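PDB 3S3T: nucleotide-binding protein, universal stress protein UspA family from Lactobacillus plantarum, which binds ATP and, as a member of the universal stress protein family, probably takes part in the cellular response to stress. Local coordinates for residues T37-V42 with E100-Q105. Residues are numbered along the deposited sequence; the frame is centred on the assembly and turned at random.
With ATP (adenosine-5'-triphosphate), chain I.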
ATOM      1  N   THR A  37      23.752   3.808 -12.994  1.00 24.41           N
ATOM      2  CA  THR A  37      24.098   2.522 -12.395  1.00 23.77           C
ATOM      3  C   THR A  37      22.906   1.553 -12.543  1.00 22.48           C
ATOM      4  O   THR A  37      21.804   1.906 -12.137  1.00 21.36           O
ATOM      5  CB  THR A  37      24.387   2.680 -10.897  1.00 23.87           C
ATOM      6  OG1 THR A  37      25.552   3.502 -10.747  1.00 24.50           O
ATOM      7  CG2 THR A  37      24.642   1.293 -10.213  1.00 23.32           C
ATOM      8  N   ALA A  38      23.134   0.384 -13.153  1.00 22.58           N
ATOM      9  CA  ALA A  38      22.165  -0.744 -13.137  1.00 21.76           C
ATOM     10  C   ALA A  38      22.509  -1.711 -12.017  1.00 22.61           C
ATOM     11  O   ALA A  38      23.686  -2.093 -11.834  1.00 24.21           O
ATOM     12  CB  ALA A  38      22.118  -1.448 -14.462  1.00 21.99           C
ATOM     13  N   LEU A  39      21.495  -2.065 -11.223  1.00 21.87           N
ATOM     14  CA  LEU A  39      21.688  -2.900 -10.036  1.00 21.58           C
ATOM     15  C   LEU A  39      20.756  -4.107 -10.103  1.00 21.58           C
ATOM     16  O   LEU A  39      19.551  -3.929 -10.137  1.00 21.79           O
ATOM     17  CB  LEU A  39      21.387  -2.113  -8.768  1.00 21.13           C
ATOM     18  CG  LEU A  39      21.248  -2.873  -7.431  1.00 20.37           C
ATOM     19  CD1 LEU A  39      22.603  -3.605  -6.990  1.00 19.87           C
ATOM     20  CD2 LEU A  39      20.800  -1.926  -6.383  1.00 23.35           C
ATOM     21  N   TYR A  40      21.313  -5.313 -10.150  1.00 20.19           N
ATOM     22  CA  TYR A  40      20.516  -6.545  -9.977  1.00 20.73           C
ATOM     23  C   TYR A  40      20.746  -7.118  -8.593  1.00 20.43           C
ATOM     24  O   TYR A  40      21.893  -7.380  -8.200  1.00 21.93           O
ATOM     25  CB  TYR A  40      20.934  -7.578 -11.032  1.00 22.43           C
ATOM     26  CG  TYR A  40      20.092  -8.844 -11.069  1.00 23.35           C
ATOM     27  CD1 TYR A  40      20.215  -9.833 -10.091  1.00 22.49           C
ATOM     28  CD2 TYR A  40      19.176  -9.064 -12.104  1.00 24.19           C
ATOM     29  CE1 TYR A  40      19.413 -10.974 -10.124  1.00 21.65           C
ATOM     30  CE2 TYR A  40      18.406 -10.241 -12.166  1.00 21.47           C
ATOM     31  CZ  TYR A  40      18.512 -11.159 -11.196  1.00 23.40           C
ATOM     32  OH  TYR A  40      17.734 -12.275 -11.302  1.00 21.69           O
ATOM     33  N   VAL A  41      19.673  -7.343  -7.843  1.00 20.45           N
ATOM     34  CA  VAL A  41      19.803  -7.977  -6.541  1.00 19.48           C
ATOM     35  C   VAL A  41      19.424  -9.451  -6.565  1.00 20.36           C
ATOM     36  O   VAL A  41      18.291  -9.810  -6.888  1.00 17.79           O
ATOM     37  CB  VAL A  41      18.996  -7.250  -5.452  1.00 19.97           C
ATOM     38  CG1 VAL A  41      19.389  -7.815  -4.037  1.00 19.31           C
ATOM     39  CG2 VAL A  41      19.282  -5.755  -5.484  1.00 20.02           C
ATOM     40  N   VAL A  42      20.390 -10.303  -6.201  1.00 21.06           N
ATOM     41  CA  VAL A  42      20.154 -11.744  -6.067  1.00 22.40           C
ATOM     42  C   VAL A  42      19.495 -11.995  -4.699  1.00 22.50           C
ATOM     43  O   VAL A  42      20.122 -11.823  -3.635  1.00 22.78           O
ATOM     44  CB  VAL A  42      21.471 -12.551  -6.156  1.00 22.90           C
ATOM     45  CG1 VAL A  42      21.207 -14.025  -5.999  1.00 24.36           C
ATOM     46  CG2 VAL A  42      22.240 -12.271  -7.431  1.00 22.99           C
ATOM     47  N   GLU A 100      16.880   0.278  -1.455  1.00 20.74           N
ATOM     48  CA  GLU A 100      16.804   1.393  -0.494  1.00 20.43           C
ATOM     49  C   GLU A 100      18.195   1.703   0.073  1.00 20.64           C
ATOM     50  O   GLU A 100      18.628   2.886   0.096  1.00 20.31           O
ATOM     51  CB  GLU A 100      15.837   1.026   0.654  1.00 20.73           C
ATOM     52  CG  GLU A 100      15.797   1.988   1.805  1.00 21.70           C
ATOM     53  CD  GLU A 100      14.921   1.522   2.958  1.00 21.89           C
ATOM     54  OE1 GLU A 100      14.558   0.356   3.045  1.00 25.36           O
ATOM     55  OE2 GLU A 100      14.629   2.351   3.809  1.00 22.01           O
ATOM     56  N   ASP A 101      18.885   0.656   0.531  1.00 21.90           N
ATOM     57  CA  ASP A 101      20.154   0.829   1.212  1.00 23.31           C
ATOM     58  C   ASP A 101      21.163   1.403   0.223  1.00 23.02           C
ATOM     59  O   ASP A 101      22.016   2.213   0.592  1.00 23.62           O
ATOM     60  CB  ASP A 101      20.663  -0.498   1.789  1.00 23.81           C
ATOM     61  CG  ASP A 101      19.895  -0.923   3.030  1.00 26.42           C
ATOM     62  OD1 ASP A 101      19.113  -0.116   3.598  1.00 27.25           O
ATOM     63  OD2 ASP A 101      20.068  -2.070   3.443  1.00 29.79           O
ATOM     64  N   TYR A 102      21.082   0.960  -1.024  1.00 22.46           N
ATOM     65  CA  TYR A 102      22.008   1.390  -2.028  1.00 23.28           C
ATOM     66  C   TYR A 102      21.857   2.902  -2.241  1.00 23.90           C
ATOM     67  O   TYR A 102      22.852   3.620  -2.308  1.00 23.95           O
ATOM     68  CB  TYR A 102      21.795   0.633  -3.348  1.00 22.58           C
ATOM     69  CG  TYR A 102      22.956   0.809  -4.308  1.00 25.27           C
ATOM     70  CD1 TYR A 102      23.979  -0.121  -4.366  1.00 26.14           C
ATOM     71  CD2 TYR A 102      23.032   1.921  -5.147  1.00 24.62           C
ATOM     72  CE1 TYR A 102      25.046   0.035  -5.229  1.00 27.02           C
ATOM     73  CE2 TYR A 102      24.103   2.085  -6.012  1.00 28.73           C
ATOM     74  CZ  TYR A 102      25.115   1.140  -6.038  1.00 28.96           C
ATOM     75  OH  TYR A 102      26.177   1.315  -6.894  1.00 33.57           O
ATOM     76  N   ALA A 103      20.613   3.374  -2.340  1.00 23.57           N
ATOM     77  CA  ALA A 103      20.361   4.814  -2.531  1.00 24.29           C
ATOM     78  C   ALA A 103      20.817   5.622  -1.316  1.00 24.91           C
ATOM     79  O   ALA A 103      21.275   6.747  -1.476  1.00 25.77           O
ATOM     80  CB  ALA A 103      18.899   5.078  -2.787  1.00 22.69           C
ATOM     81  N   LYS A 104      20.697   5.066  -0.113  1.00 24.51           N
ATOM     82  CA  LYS A 104      21.182   5.762   1.104  1.00 26.68           C
ATOM     83  C   LYS A 104      22.708   5.652   1.297  1.00 27.15           C
ATOM     84  O   LYS A 104      23.370   6.543   1.860  1.00 27.80           O
ATOM     85  CB  LYS A 104      20.412   5.276   2.328  1.00 27.16           C
ATOM     86  CG  LYS A 104      18.934   5.640   2.171  1.00 29.55           C
ATOM     87  CD  LYS A 104      17.973   5.165   3.278  1.00 34.46           C
ATOM     88  CE  LYS A 104      16.576   5.774   2.986  1.00 34.21           C
ATOM     89  NZ  LYS A 104      15.427   5.323   3.873  1.00 36.28           N
ATOM     90  N   GLN A 105      23.267   4.561   0.806  1.00 26.85           N
ATOM     91  CA  GLN A 105      24.705   4.356   0.840  1.00 28.05           C
ATOM     92  C   GLN A 105      25.399   5.313  -0.140  1.00 26.95           C
ATOM     93  O   GLN A 105      26.516   5.714   0.084  1.00 26.23           O
ATOM     94  CB  GLN A 105      25.043   2.876   0.511  1.00 29.08           C
ATOM     95  CG  GLN A 105      24.694   1.888   1.653  1.00 31.82           C
ATOM     96  CD  GLN A 105      24.646   0.409   1.221  1.00 36.31           C
ATOM     97  OE1 GLN A 105      24.033  -0.421   1.897  1.00 35.42           O
ATOM     98  NE2 GLN A 105      25.286   0.079   0.093  1.00 39.78           N
TER
HETATM   99  PG  ATP I 501       5.966  -8.899  -6.476  1.00 23.61           P
HETATM  100  O1G ATP I 501       7.424  -9.216  -6.240  1.00 21.33           O
HETATM  101  O2G ATP I 501       5.115 -10.131  -6.511  1.00 23.27           O
HETATM  102  O3G ATP I 501       5.342  -7.874  -5.538  1.00 24.20           O
HETATM  103  PB  ATP I 501       6.702  -8.332  -9.259  1.00 21.06           P
HETATM  104  O1B ATP I 501       5.815  -8.444 -10.466  1.00 18.77           O
HETATM  105  O2B ATP I 501       7.830  -9.297  -9.118  1.00 21.89           O
HETATM  106  O3B ATP I 501       5.752  -8.338  -7.975  1.00 19.29           O
HETATM  107  PA  ATP I 501       8.436  -6.141  -8.460  1.00 17.99           P
HETATM  108  O1A ATP I 501       9.294  -7.141  -7.748  1.00 18.16           O
HETATM  109  O2A ATP I 501       7.917  -5.044  -7.625  1.00 16.51           O
HETATM  110  O3A ATP I 501       7.223  -6.798  -9.250  1.00 22.37           O
HETATM  111  O5' ATP I 501       9.379  -5.531  -9.657  1.00 17.23           O
HETATM  112  C5' ATP I 501       9.162  -4.190 -10.092  1.00 18.05           C
HETATM  113  C4' ATP I 501      10.490  -3.550 -10.504  1.00 18.41           C
HETATM  114  O4' ATP I 501      11.311  -3.624  -9.345  1.00 19.63           O
HETATM  115  C3' ATP I 501      11.245  -4.311 -11.582  1.00 17.59           C
HETATM  116  O3' ATP I 501      10.819  -3.979 -12.893  1.00 18.15           O
HETATM  117  C2' ATP I 501      12.655  -3.904 -11.230  1.00 20.13           C
HETATM  118  O2' ATP I 501      12.850  -2.598 -11.753  1.00 20.29           O
HETATM  119  C1' ATP I 501      12.661  -3.863  -9.708  1.00 18.20           C
HETATM  120  N9  ATP I 501      13.151  -5.112  -9.128  1.00 20.85           N
HETATM  121  C8  ATP I 501      12.410  -6.196  -8.741  1.00 19.45           C
HETATM  122  N7  ATP I 501      13.209  -7.183  -8.275  1.00 17.14           N
HETATM  123  C5  ATP I 501      14.460  -6.719  -8.367  1.00 18.68           C
HETATM  124  C6  ATP I 501      15.779  -7.264  -8.070  1.00 20.96           C
HETATM  125  N6  ATP I 501      15.863  -8.511  -7.563  1.00 21.14           N
HETATM  126  N1  ATP I 501      16.886  -6.473  -8.308  1.00 19.20           N
HETATM  127  C2  ATP I 501      16.736  -5.240  -8.815  1.00 21.04           C
HETATM  128  N3  ATP I 501      15.566  -4.682  -9.156  1.00 15.95           N
HETATM  129  C4  ATP I 501      14.426  -5.375  -8.938  1.00 17.54           C
HETATM  130  O   HOH W   1      26.518   3.903  -8.096  1.00 32.34           O
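Y102 reaches from helix 95-105 to T37 and L39 of strand 35-43, joining one helical layer of the universal stress protein three-layer alpha/beta/alpha sandwich to its five-stranded parallel sheet (strand order 3-2-1-4-5, as in the HUP clan). The backbones stay well separated, with L39 CA 9.1 Å from Y102 CA, and the tyrosine spans the gap. Its CG stands anti to the backbone N (chi1 -166°), which directs the ring toward the strand.

L39 and Y102 run past one another in opposite directions. Methyl CD2 of L39 meets the root of the ring obliquely, 4.1 Å from Y102 CG and equally close to Y102 CB, evidence of apolar packing rather than a polar link. T37 approaches Y102 from the opposite direction: its CG2 comes within 3.7 Å of Y102 OH. T37 OG1 reaches the phenol through one water, which lies in the plane of the Y102 ring, at its edge, 2.9 Å from Y102 OH and 2.8 Å from T37 OG1, bridging helix and strand. A hydrogen bond between Y102 OH and E89 OE1 on strand 87-93 further fixes the phenol, while the H106 ring stacks with that of Y102 and L9 of strand 7-11 touches the tyrosine.

Along the same strand, V41 presents its backbone to adenine. V41 N-H donates to ATP N1 (3.0 Å) and ATP N6 donates to V41 O (2.8 Å, N-H...O 173°), a pairing consistent with recognition of the adenine edge that carries N1 and N6; L39 O also lies close to C2 of the adenine. On the helix, K104 and E100 form a salt bridge one turn apart, in which K104 NZ lies 3.1 Å from E100 OE2 and meets that oxygen's anti lone pair.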